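Local atomic coordinates of BluB-like flavoprotein (Clostridium difficile 630, PDB entry 3EO8), a protein that binds flavin mononucleotide and, as a BluB-like member of the nitroreductase family, probably works as an FMN-dependent oxidoreductase. Residues A[46-51]-A[143-148]; A[58-63]-A[174-179]; A[87-92]-A[163-168]; A[117-122]-A[126-131]. All blocks are in the same frame, centred on the assembly; numbering follows the deposited sequence.

Contact 1: residues A[46-51]-A[143-148]; sequences WHFVVI and GAAIEN
The indole of W46 takes the methyl of A145 over one face, while the ring of F48 meets the same methyl at its edge, close to the ring plane. Over the indole, A145 CB stands 3.8 Å from the centroid of the six-membered ring of W46, 23° off the ring normal, a CH-pi contact shifted toward the rim. The atoms that come nearest are W46 CE3 and A145 CB, 3.5 Å apart, with W46 CZ3 next at 3.7 Å from that methyl carbon. F48 is looser: its CZ lies 4.5 Å from A145 CB. W46 CG sits between the backbone N and the carbonyl carbon (chi1 44°), and this rotation brings the six-membered ring over A145.

Strand 47-51 is an outer strand of the antiparallel sheet within the chain, next to strand 102-108, and helix 137-155 carries A145. The other side of the strand is taken up by the second subunit, where F48, V49 and V50 pair in a parallel ladder, so the sheet continues across the dimer interface as in other nitroreductase-family dimers. F48 also packs on I31 and A34 of helix 24-35, and W46 on S39, an FMN-binding residue.

No hydrogen bond joins the two segments. All three touching residues are buried, and a single methyl is shared between one aromatic face and one aromatic edge: the chemistry is dispersion and weak CH-pi attraction, and the fit depends on shape rather than on polar pairing.

Contact 2: residues A[58-63]-A[174-179]; sequences EKIADV and EAVLEA
Two helices pack here in a roughly antiparallel pair through aliphatic carbons, with no hydrogen bond between the segments, helix 54-75 against helix 170-181 on the flank of the nitroreductase fold. V176 is the residue that makes the contact from the second helix, reaching K59, I60 and V63 of the first. The segment axes approach to 9.6 Å with 150° between their N-to-C directions, and the backbones are nearest at I60 and V176, whose CA atoms are 6.6 Å apart.

The two methyls of V176 divide the work. CG1, anti to the backbone N (chi1 171°), turns toward the earlier turn of helix 54-75, where it lies 3.8 Å from K59 CB and 4.2 Å from I60 CG1. CG2 goes to V63: V176 CG2 and V63 CG1 are only 3.3 Å apart, closer than carbons normally sit, so the packing is tight at this point. The second methyl, V63 CG2, is more relaxed at 4.1 Å from V176 CG2, and the two valines slide past each other in opposite directions. K59 lends just the base of its chain; the amine leads away to a salt bridge with D55.

Neighbours extend the seam in both directions. I173 of helix 170-181 touches I60 and V63, and L56 of helix 54-75 touches V176 and L177. Beneath the pair lies the sheet, with I60 on L103 and L177 on L105 and F107 of strand 102-108, while Y97 from a loop packs against I60.

Contact 3: residues A[87-92]-A[163-168]; sequences RKFVKN and LTSQNY. With FMN (flavin mononucleotide), chain G.
F89 projects from helix 80-93 with CG opposite its backbone N (chi1 172°), which carries the ring edge to S165; S165 itself holds OG between the backbone N and the carbonyl carbon (chi1 60°), turned to the flavin. This is part of the FMN pocket of the nitroreductase fold: residues 163-168 leave strand 159-163 and fold into a type I beta turn, T164 to N167, beside the isoalloxazine.

The touch between the two segments is light. F89 CZ lies 3.8 Å from S165 CB, which sits at the ring edge near its plane. The next residue, V90, and Y168 come from opposite directions, V90 CG2 lying 3.6 Å from Y168 OH in van der Waals contact. F89 also meets the ring of F93, an FMN-binding residue, and S114 of the second subunit packs on F89 and S165.

Two backbone amides grip the N5 and O4 edge of the flavin. T164 N donates to FMN N5 at 3.2 Å and makes a weak bond to O4 as well, while S165 N donates to O4 at 3.0 Å. Donors at N5 and O4 could draw electron density toward that edge of the flavin and help stabilise a reduced form. S165 OG lies 2.7 Å from FMN O4 and is also hydrogen-bonded to F93 O and T94 OG1.

Within the turn, Q166 NE2 ties back to L163 O over 3.2 Å, and it reaches that oxygen from above the carbonyl plane, 54° out of it.

Contact 4: residues A[117-122]-A[126-131]; sequences YELELI and KETIDK
L119 and I129 meet at the middle of the contact, L119 CB lying 3.7 Å from I129 CG1. Beyond that, I129 CD1 extends to E120, 3.8 Å from its carboxylate oxygen OE2 and 4.0 Å from its CG, so OE2 and CG of the glutamate both rest on this methyl. The two side chains cross at about a right angle. With CG1 of I129 opposite its own carbonyl carbon (chi1 -59°), CD1 is directed at helix 116-121. On the other flank L119 CD1 touches T128 CG2 more loosely, at 4.2 Å.

The backbones that present these residues form a helical hairpin: helix 116-121 ends, a short connection follows, and helix 126-133 runs back. The segment axes stand 10.1 Å apart at 175°, very nearly antiparallel, and L119 faces I129 with their CA atoms 6.7 Å apart.

Further out, E118 OE1 is hydrogen-bonded to G115 N just before the first helix, and Y117 OH to N112 ND2. E118, L121 and I122, the last just past the helix, pack on the second subunit, meeting its F86, V78 and E74 respectively.

How the contacts relate
Contacts 1 and 2 are the pair that touch directly: I51 CD1 comes to 4.1 Å from I60 CD1, and L177 CD1 packs on both I51 and V49, which ties strand 47-51 to helices 54-75 and 170-181. Contact 3 touches neither, its nearest atoms being about 6 Å from contact 2 and 7 Å from contact 1, yet it supplies part of the FMN pocket; the side chain of W46 in contact 1 is about 7 Å from a bound FMN, and that of I60 in contact 2 about 12 Å. Contact 4 stands apart, its centre 29 to 36 Å from the others. Contacts 1, 3 and 4 all reach the second subunit.

Contact 1: residues A[46-51]-A[143-148]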
# COMPACT_ATOMS: atom_id res chain seq x y z
N TRP A 46 3.48 1.08 -11.18
CA TRP A 46 4.49 1.95 -10.59
C TRP A 46 5.53 2.35 -11.62
O TRP A 46 5.84 1.56 -12.52
CB TRP A 46 5.16 1.25 -9.42
CG TRP A 46 5.53 -0.22 -9.65
CD1 TRP A 46 6.52 -0.71 -10.45
CD2 TRP A 46 4.98 -1.34 -8.97
NE1 TRP A 46 6.58 -2.09 -10.32
CE2 TRP A 46 5.64 -2.49 -9.42
CE3 TRP A 46 3.95 -1.48 -8.03
CZ2 TRP A 46 5.32 -3.78 -8.95
CZ3 TRP A 46 3.62 -2.74 -7.59
CH2 TRP A 46 4.32 -3.88 -8.04
N HIS A 47 6.06 3.57 -11.47
CA HIS A 47 7.19 4.05 -12.27
C HIS A 47 8.00 4.99 -11.39
O HIS A 47 7.46 5.94 -10.84
CB HIS A 47 6.75 4.79 -13.56
CG HIS A 47 7.88 5.03 -14.51
ND1 HIS A 47 8.28 4.11 -15.45
CD2 HIS A 47 8.74 6.07 -14.62
CE1 HIS A 47 9.31 4.58 -16.12
NE2 HIS A 47 9.61 5.77 -15.64
N PHE A 48 9.29 4.72 -11.24
CA PHE A 48 10.13 5.50 -10.36
C PHE A 48 10.98 6.49 -11.15
O PHE A 48 11.83 6.06 -11.95
CB PHE A 48 11.06 4.56 -9.54
CG PHE A 48 10.30 3.63 -8.65
CD1 PHE A 48 9.69 2.49 -9.17
CD2 PHE A 48 10.15 3.91 -7.30
CE1 PHE A 48 8.94 1.65 -8.35
CE2 PHE A 48 9.41 3.08 -6.48
CZ PHE A 48 8.80 1.95 -6.99
N VAL A 49 10.79 7.78 -10.90
CA VAL A 49 11.56 8.84 -11.54
C VAL A 49 12.61 9.33 -10.59
O VAL A 49 12.30 9.89 -9.55
CB VAL A 49 10.65 10.01 -11.99
CG1 VAL A 49 11.46 11.11 -12.68
CG2 VAL A 49 9.56 9.49 -12.91
N VAL A 50 13.88 9.09 -10.91
CA VAL A 50 14.96 9.38 -9.99
C VAL A 50 15.64 10.71 -10.31
O VAL A 50 16.17 10.91 -11.41
CB VAL A 50 16.01 8.27 -10.09
CG1 VAL A 50 17.15 8.56 -9.12
CG2 VAL A 50 15.37 6.92 -9.75
N ILE A 51 15.62 11.63 -9.34
CA ILE A 51 16.15 12.96 -9.56
C ILE A 51 17.27 13.28 -8.61
O ILE A 51 17.13 13.13 -7.41
CB ILE A 51 15.04 14.03 -9.36
CG1 ILE A 51 13.92 13.81 -10.35
CG2 ILE A 51 15.59 15.45 -9.54
CD1 ILE A 51 12.62 14.50 -9.95
N GLY A 143 2.05 0.56 -2.19
CA GLY A 143 2.70 0.48 -0.88
C GLY A 143 3.63 -0.70 -0.72
O GLY A 143 4.74 -0.58 -0.15
N ALA A 144 3.22 -1.84 -1.25
CA ALA A 144 4.08 -3.02 -1.25
C ALA A 144 5.39 -2.74 -2.00
O ALA A 144 6.48 -3.05 -1.51
CB ALA A 144 3.34 -4.23 -1.84
N ALA A 145 5.29 -2.13 -3.19
CA ALA A 145 6.51 -1.77 -3.96
C ALA A 145 7.41 -0.78 -3.23
O ALA A 145 8.64 -0.95 -3.15
CB ALA A 145 6.11 -1.23 -5.35
N ILE A 146 6.79 0.26 -2.69
CA ILE A 146 7.59 1.32 -2.03
C ILE A 146 8.20 0.79 -0.73
O ILE A 146 9.35 1.12 -0.38
CB ILE A 146 6.75 2.61 -1.81
CG1 ILE A 146 6.36 3.28 -3.14
CG2 ILE A 146 7.50 3.60 -0.93
CD1 ILE A 146 5.29 4.37 -3.00
N GLU A 147 7.52 -0.14 -0.06
CA GLU A 147 8.15 -0.80 1.10
C GLU A 147 9.34 -1.66 0.73
O GLU A 147 10.35 -1.58 1.40
CB GLU A 147 7.11 -1.54 1.94
CG GLU A 147 7.64 -2.16 3.23
CD GLU A 147 8.01 -1.16 4.33
OE1 GLU A 147 7.94 0.06 4.11
OE2 GLU A 147 8.40 -1.65 5.45
N ASN A 148 9.27 -2.40 -0.38
CA ASN A 148 10.41 -3.17 -0.87
C ASN A 148 11.61 -2.26 -1.19
O ASN A 148 12.76 -2.59 -0.88
CB ASN A 148 10.00 -3.96 -2.14
CG ASN A 148 9.32 -5.30 -1.83
OD1 ASN A 148 8.88 -5.56 -0.72
ND2 ASN A 148 9.21 -6.14 -2.87

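Contact 2: residues A[58-63]-A[174-179]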
# COMPACT_ATOMS: atom_id res chain seq x y z
N GLU A 58 14.42 22.04 -6.48
CA GLU A 58 14.01 23.34 -5.95
C GLU A 58 12.76 23.83 -6.66
O GLU A 58 11.89 24.47 -6.06
CB GLU A 58 15.11 24.38 -6.12
CG GLU A 58 16.39 24.05 -5.35
CD GLU A 58 16.28 24.33 -3.87
OE1 GLU A 58 15.27 24.94 -3.44
OE2 GLU A 58 17.23 23.94 -3.12
N LYS A 59 12.69 23.57 -7.97
CA LYS A 59 11.51 23.94 -8.73
C LYS A 59 10.25 23.24 -8.22
O LYS A 59 9.18 23.82 -8.18
CB LYS A 59 11.72 23.68 -10.23
CG LYS A 59 12.59 24.76 -10.88
CD LYS A 59 12.99 24.43 -12.30
CE LYS A 59 13.85 25.54 -12.93
NZ LYS A 59 15.28 25.43 -12.51
N ILE A 60 10.40 21.99 -7.82
CA ILE A 60 9.28 21.18 -7.30
C ILE A 60 8.85 21.79 -5.96
O ILE A 60 7.68 21.96 -5.68
CB ILE A 60 9.69 19.70 -7.22
CG1 ILE A 60 9.78 19.10 -8.64
CG2 ILE A 60 8.71 18.87 -6.37
CD1 ILE A 60 10.51 17.77 -8.69
N ALA A 61 9.82 22.17 -5.16
CA ALA A 61 9.55 22.78 -3.85
C ALA A 61 8.76 24.07 -4.02
O ALA A 61 7.75 24.30 -3.35
CB ALA A 61 10.88 23.00 -3.10
N ASP A 62 9.17 24.88 -4.99
CA ASP A 62 8.49 26.15 -5.22
C ASP A 62 7.03 25.97 -5.62
O ASP A 62 6.20 26.79 -5.22
CB ASP A 62 9.23 26.97 -6.27
CG ASP A 62 10.58 27.49 -5.78
OD1 ASP A 62 10.82 27.57 -4.55
OD2 ASP A 62 11.38 27.89 -6.64
N VAL A 63 6.68 24.94 -6.42
CA VAL A 63 5.25 24.76 -6.78
C VAL A 63 4.45 24.21 -5.59
O VAL A 63 3.26 24.50 -5.44
CB VAL A 63 4.99 23.88 -8.06
CG1 VAL A 63 5.58 24.53 -9.31
CG2 VAL A 63 5.41 22.43 -7.86
N GLU A 174 3.87 17.46 -11.40
CA GLU A 174 3.90 16.77 -12.67
C GLU A 174 4.21 17.73 -13.85
O GLU A 174 5.02 17.41 -14.72
CB GLU A 174 2.56 16.09 -12.91
CG GLU A 174 2.30 14.88 -11.97
CD GLU A 174 0.84 14.43 -11.98
OE1 GLU A 174 0.08 14.83 -12.91
OE2 GLU A 174 0.47 13.69 -11.02
N ALA A 175 3.58 18.90 -13.84
CA ALA A 175 3.80 19.92 -14.87
C ALA A 175 5.24 20.42 -14.89
O ALA A 175 5.83 20.60 -15.95
CB ALA A 175 2.85 21.08 -14.64
N VAL A 176 5.81 20.68 -13.72
CA VAL A 176 7.23 21.06 -13.62
C VAL A 176 8.13 19.96 -14.17
O VAL A 176 9.04 20.24 -14.96
CB VAL A 176 7.66 21.35 -12.16
CG1 VAL A 176 9.19 21.51 -12.07
CG2 VAL A 176 6.91 22.57 -11.65
N LEU A 177 7.91 18.72 -13.75
CA LEU A 177 8.75 17.62 -14.21
C LEU A 177 8.72 17.53 -15.72
O LEU A 177 9.76 17.38 -16.37
CB LEU A 177 8.24 16.30 -13.62
CG LEU A 177 9.01 15.05 -14.02
CD1 LEU A 177 10.47 15.14 -13.52
CD2 LEU A 177 8.30 13.81 -13.47
N GLU A 178 7.51 17.61 -16.28
CA GLU A 178 7.32 17.52 -17.74
C GLU A 178 8.02 18.67 -18.46
O GLU A 178 8.75 18.45 -19.43
CB GLU A 178 5.83 17.54 -18.05
CG GLU A 178 5.47 17.34 -19.50
CD GLU A 178 3.96 17.24 -19.68
OE1 GLU A 178 3.33 16.27 -19.12
OE2 GLU A 178 3.39 18.12 -20.34
N ALA A 179 7.83 19.88 -17.96
CA ALA A 179 8.40 21.07 -18.58
C ALA A 179 9.94 21.07 -18.58
O ALA A 179 10.56 21.60 -19.52
CB ALA A 179 7.86 22.32 -17.92

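Contact 3: residues A[87-92]-A[163-168]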
# COMPACT_ATOMS: atom_id res chain seq x y z
N ARG A 87 1.62 25.82 8.28
CA ARG A 87 2.94 26.37 7.95
C ARG A 87 4.07 25.52 8.52
O ARG A 87 5.06 25.22 7.85
CB ARG A 87 3.05 27.80 8.50
CG ARG A 87 2.19 28.80 7.78
CD ARG A 87 2.24 30.27 8.33
NE ARG A 87 1.50 31.12 7.42
CZ ARG A 87 0.23 31.53 7.56
NH1 ARG A 87 -0.48 31.30 8.66
NH2 ARG A 87 -0.31 32.24 6.60
N LYS A 88 3.93 25.15 9.80
CA LYS A 88 4.99 24.38 10.47
C LYS A 88 5.02 22.98 9.87
O LYS A 88 6.09 22.42 9.64
CB LYS A 88 4.73 24.29 11.99
CG LYS A 88 5.88 23.57 12.76
CD LYS A 88 5.68 23.54 14.30
N PHE A 89 3.84 22.42 9.62
CA PHE A 89 3.74 21.06 9.07
C PHE A 89 4.46 20.91 7.72
O PHE A 89 5.23 19.97 7.50
CB PHE A 89 2.27 20.65 8.94
CG PHE A 89 2.09 19.37 8.21
CD1 PHE A 89 2.21 18.17 8.86
CD2 PHE A 89 1.86 19.37 6.83
CE1 PHE A 89 2.08 16.97 8.16
CE2 PHE A 89 1.73 18.18 6.15
CZ PHE A 89 1.85 16.99 6.81
N VAL A 90 4.22 21.85 6.81
CA VAL A 90 4.82 21.75 5.48
C VAL A 90 6.36 21.84 5.52
O VAL A 90 7.02 21.11 4.78
CB VAL A 90 4.20 22.73 4.52
CG1 VAL A 90 4.95 22.75 3.17
CG2 VAL A 90 2.76 22.37 4.36
N LYS A 91 6.91 22.66 6.41
CA LYS A 91 8.38 22.75 6.57
C LYS A 91 8.95 21.48 7.10
O LYS A 91 9.99 21.00 6.62
CB LYS A 91 8.77 23.82 7.59
CG LYS A 91 8.62 25.19 7.11
CD LYS A 91 8.94 26.16 8.27
CE LYS A 91 8.30 27.51 7.99
NZ LYS A 91 8.55 28.49 9.07
N ASN A 92 8.30 20.93 8.11
CA ASN A 92 8.87 19.80 8.84
C ASN A 92 8.63 18.44 8.20
O ASN A 92 9.49 17.54 8.28
CB ASN A 92 8.37 19.86 10.27
CG ASN A 92 9.00 21.02 11.05
OD1 ASN A 92 10.09 21.49 10.71
ND2 ASN A 92 8.32 21.48 12.09
N LEU A 163 6.80 10.16 1.27
CA LEU A 163 5.97 11.35 1.34
C LEU A 163 4.74 11.27 0.48
O LEU A 163 4.81 10.97 -0.71
CB LEU A 163 6.75 12.58 0.91
CG LEU A 163 7.98 12.98 1.77
CD1 LEU A 163 9.27 12.27 1.38
CD2 LEU A 163 8.16 14.51 1.74
N THR A 164 3.61 11.62 1.06
CA THR A 164 2.41 11.89 0.26
C THR A 164 1.84 13.26 0.59
O THR A 164 0.85 13.69 -0.01
CB THR A 164 1.33 10.80 0.42
OG1 THR A 164 0.99 10.62 1.79
CG2 THR A 164 1.80 9.48 -0.22
N SER A 165 2.46 13.99 1.52
CA SER A 165 1.88 15.26 1.99
C SER A 165 1.93 16.35 0.92
O SER A 165 1.26 17.34 1.03
CB SER A 165 2.56 15.76 3.27
OG SER A 165 3.93 15.98 3.09
N GLN A 166 2.74 16.17 -0.11
CA GLN A 166 2.79 17.13 -1.21
C GLN A 166 1.60 17.06 -2.17
O GLN A 166 1.51 17.90 -3.07
CB GLN A 166 4.08 16.91 -2.02
CG GLN A 166 4.10 15.67 -2.89
CD GLN A 166 4.26 14.36 -2.12
OE1 GLN A 166 4.77 14.35 -1.00
NE2 GLN A 166 3.86 13.24 -2.74
N ASN A 167 0.74 16.06 -2.04
CA ASN A 167 -0.12 15.69 -3.16
C ASN A 167 -1.28 16.63 -3.45
O ASN A 167 -1.86 16.54 -4.52
CB ASN A 167 -0.63 14.24 -3.05
CG ASN A 167 0.45 13.19 -3.36
OD1 ASN A 167 1.45 13.46 -4.01
ND2 ASN A 167 0.24 11.99 -2.87
N TYR A 168 -1.57 17.58 -2.56
CA TYR A 168 -2.47 18.69 -2.93
C TYR A 168 -1.86 19.51 -4.10
O TYR A 168 -2.59 20.27 -4.75
CB TYR A 168 -2.84 19.62 -1.74
CG TYR A 168 -1.67 20.21 -1.00
CD1 TYR A 168 -0.92 21.25 -1.54
CD2 TYR A 168 -1.28 19.72 0.24
CE1 TYR A 168 0.17 21.77 -0.88
CE2 TYR A 168 -0.21 20.25 0.92
CZ TYR A 168 0.53 21.26 0.35
OH TYR A 168 1.62 21.78 1.02
N1 FMN G . 6.44 11.51 6.64
C2 FMN G . 6.63 12.85 6.37
O2 FMN G . 7.43 13.54 7.02
N3 FMN G . 5.95 13.44 5.34
C4 FMN G . 5.03 12.77 4.59
O4 FMN G . 4.45 13.36 3.65
C4A FMN G . 4.82 11.42 4.85
N5 FMN G . 3.93 10.70 4.09
C5A FMN G . 3.74 9.35 4.32
C6 FMN G . 2.86 8.66 3.51
C7 FMN G . 2.67 7.30 3.71
C7M FMN G . 2.04 6.54 2.60
C8 FMN G . 3.40 6.64 4.72
C8M FMN G . 3.50 5.15 4.69
C9 FMN G . 4.28 7.35 5.51
C9A FMN G . 4.47 8.71 5.32
N10 FMN G . 5.33 9.46 6.13
C10 FMN G . 5.55 10.79 5.86
C1' FMN G . 6.07 8.84 7.29
C2' FMN G . 5.21 8.68 8.54
O2' FMN G . 5.02 9.94 9.18
C3' FMN G . 5.90 7.72 9.49
O3' FMN G . 6.00 6.45 8.85
C4' FMN G . 5.25 7.56 10.86
O4' FMN G . 5.24 8.79 11.57
C5' FMN G . 6.03 6.51 11.66
O5' FMN G . 7.36 6.98 11.85
P FMN G . 8.59 6.00 11.47
O1P FMN G . 9.88 6.69 11.77
O2P FMN G . 8.45 5.75 9.97
O3P FMN G . 8.50 4.66 12.18

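Contact 4: residues A[117-122]-A[126-131]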
# COMPACT_ATOMS: atom_id res chain seq x y z
N TYR A 117 -15.59 -4.37 -12.90
CA TYR A 117 -16.21 -4.58 -14.20
C TYR A 117 -17.48 -5.44 -14.13
O TYR A 117 -18.41 -5.27 -14.90
CB TYR A 117 -15.17 -5.13 -15.18
CG TYR A 117 -14.08 -4.12 -15.45
CD1 TYR A 117 -14.34 -2.96 -16.17
CD2 TYR A 117 -12.78 -4.32 -14.97
CE1 TYR A 117 -13.32 -2.02 -16.41
CE2 TYR A 117 -11.77 -3.38 -15.20
CZ TYR A 117 -12.06 -2.24 -15.92
OH TYR A 117 -11.05 -1.33 -16.16
N GLU A 118 -17.49 -6.37 -13.18
CA GLU A 118 -18.66 -7.21 -12.95
C GLU A 118 -19.85 -6.36 -12.50
O GLU A 118 -20.95 -6.51 -13.02
CB GLU A 118 -18.31 -8.27 -11.92
CG GLU A 118 -17.21 -9.27 -12.40
CD GLU A 118 -15.77 -8.85 -12.15
OE1 GLU A 118 -15.52 -7.77 -11.58
OE2 GLU A 118 -14.86 -9.65 -12.50
N LEU A 119 -19.63 -5.43 -11.56
CA LEU A 119 -20.69 -4.56 -11.09
C LEU A 119 -21.12 -3.55 -12.13
O LEU A 119 -22.31 -3.28 -12.27
CB LEU A 119 -20.29 -3.87 -9.79
CG LEU A 119 -20.26 -4.79 -8.56
CD1 LEU A 119 -19.63 -4.06 -7.40
CD2 LEU A 119 -21.67 -5.25 -8.21
N GLU A 120 -20.16 -2.99 -12.88
CA GLU A 120 -20.46 -2.11 -14.02
C GLU A 120 -21.31 -2.81 -15.06
O GLU A 120 -22.21 -2.21 -15.65
CB GLU A 120 -19.18 -1.67 -14.74
CG GLU A 120 -18.21 -0.88 -13.91
CD GLU A 120 -18.05 0.53 -14.41
OE1 GLU A 120 -17.65 0.67 -15.61
OE2 GLU A 120 -18.29 1.47 -13.60
N LEU A 121 -21.03 -4.09 -15.30
CA LEU A 121 -21.73 -4.82 -16.34
C LEU A 121 -23.22 -4.83 -16.06
O LEU A 121 -24.01 -4.78 -16.98
CB LEU A 121 -21.24 -6.28 -16.42
CG LEU A 121 -21.83 -7.14 -17.55
CD1 LEU A 121 -21.46 -6.57 -18.91
CD2 LEU A 121 -21.38 -8.59 -17.40
N ILE A 122 -23.57 -4.92 -14.78
CA ILE A 122 -24.96 -5.06 -14.32
C ILE A 122 -25.54 -3.74 -13.83
O ILE A 122 -26.59 -3.72 -13.18
CB ILE A 122 -25.11 -6.17 -13.22
CG1 ILE A 122 -24.30 -5.88 -11.95
CG2 ILE A 122 -24.66 -7.52 -13.76
CD1 ILE A 122 -24.60 -6.86 -10.83
N LYS A 126 -23.34 3.46 -8.50
CA LYS A 126 -21.99 4.00 -8.35
C LYS A 126 -21.52 3.93 -6.90
O LYS A 126 -20.34 3.67 -6.63
CB LYS A 126 -21.95 5.44 -8.87
CG LYS A 126 -20.62 6.14 -8.71
N GLU A 127 -22.44 4.16 -5.97
CA GLU A 127 -22.11 4.10 -4.53
C GLU A 127 -21.65 2.70 -4.09
O GLU A 127 -20.81 2.58 -3.21
CB GLU A 127 -23.29 4.53 -3.66
CG GLU A 127 -24.04 5.77 -4.16
CD GLU A 127 -25.19 5.40 -5.11
OE1 GLU A 127 -26.29 5.05 -4.61
OE2 GLU A 127 -24.97 5.50 -6.34
N THR A 128 -22.18 1.65 -4.71
CA THR A 128 -21.72 0.29 -4.45
C THR A 128 -20.32 0.04 -5.01
O THR A 128 -19.43 -0.49 -4.33
CB THR A 128 -22.73 -0.74 -5.02
OG1 THR A 128 -24.00 -0.52 -4.40
CG2 THR A 128 -22.31 -2.15 -4.74
N ILE A 129 -20.10 0.47 -6.25
CA ILE A 129 -18.79 0.27 -6.87
C ILE A 129 -17.71 1.07 -6.11
O ILE A 129 -16.55 0.61 -5.94
CB ILE A 129 -18.81 0.64 -8.37
CG1 ILE A 129 -19.85 -0.23 -9.12
CG2 ILE A 129 -17.42 0.41 -8.98
CD1 ILE A 129 -20.09 0.21 -10.56
N ASP A 130 -18.07 2.26 -5.66
CA ASP A 130 -17.13 3.10 -4.91
C ASP A 130 -16.55 2.40 -3.68
O ASP A 130 -15.40 2.64 -3.30
CB ASP A 130 -17.79 4.39 -4.45
CG ASP A 130 -17.98 5.39 -5.57
OD1 ASP A 130 -17.36 5.24 -6.65
OD2 ASP A 130 -18.79 6.33 -5.36
N LYS A 131 -17.35 1.52 -3.07
CA LYS A 131 -16.91 0.80 -1.87
C LYS A 131 -15.68 -0.07 -2.11
O LYS A 131 -14.90 -0.28 -1.18
CB LYS A 131 -18.04 -0.05 -1.31
CG LYS A 131 -19.25 0.80 -0.87
CD LYS A 131 -20.37 -0.01 -0.28
CE LYS A 131 -21.54 0.90 0.10
NZ LYS A 131 -22.71 0.10 0.59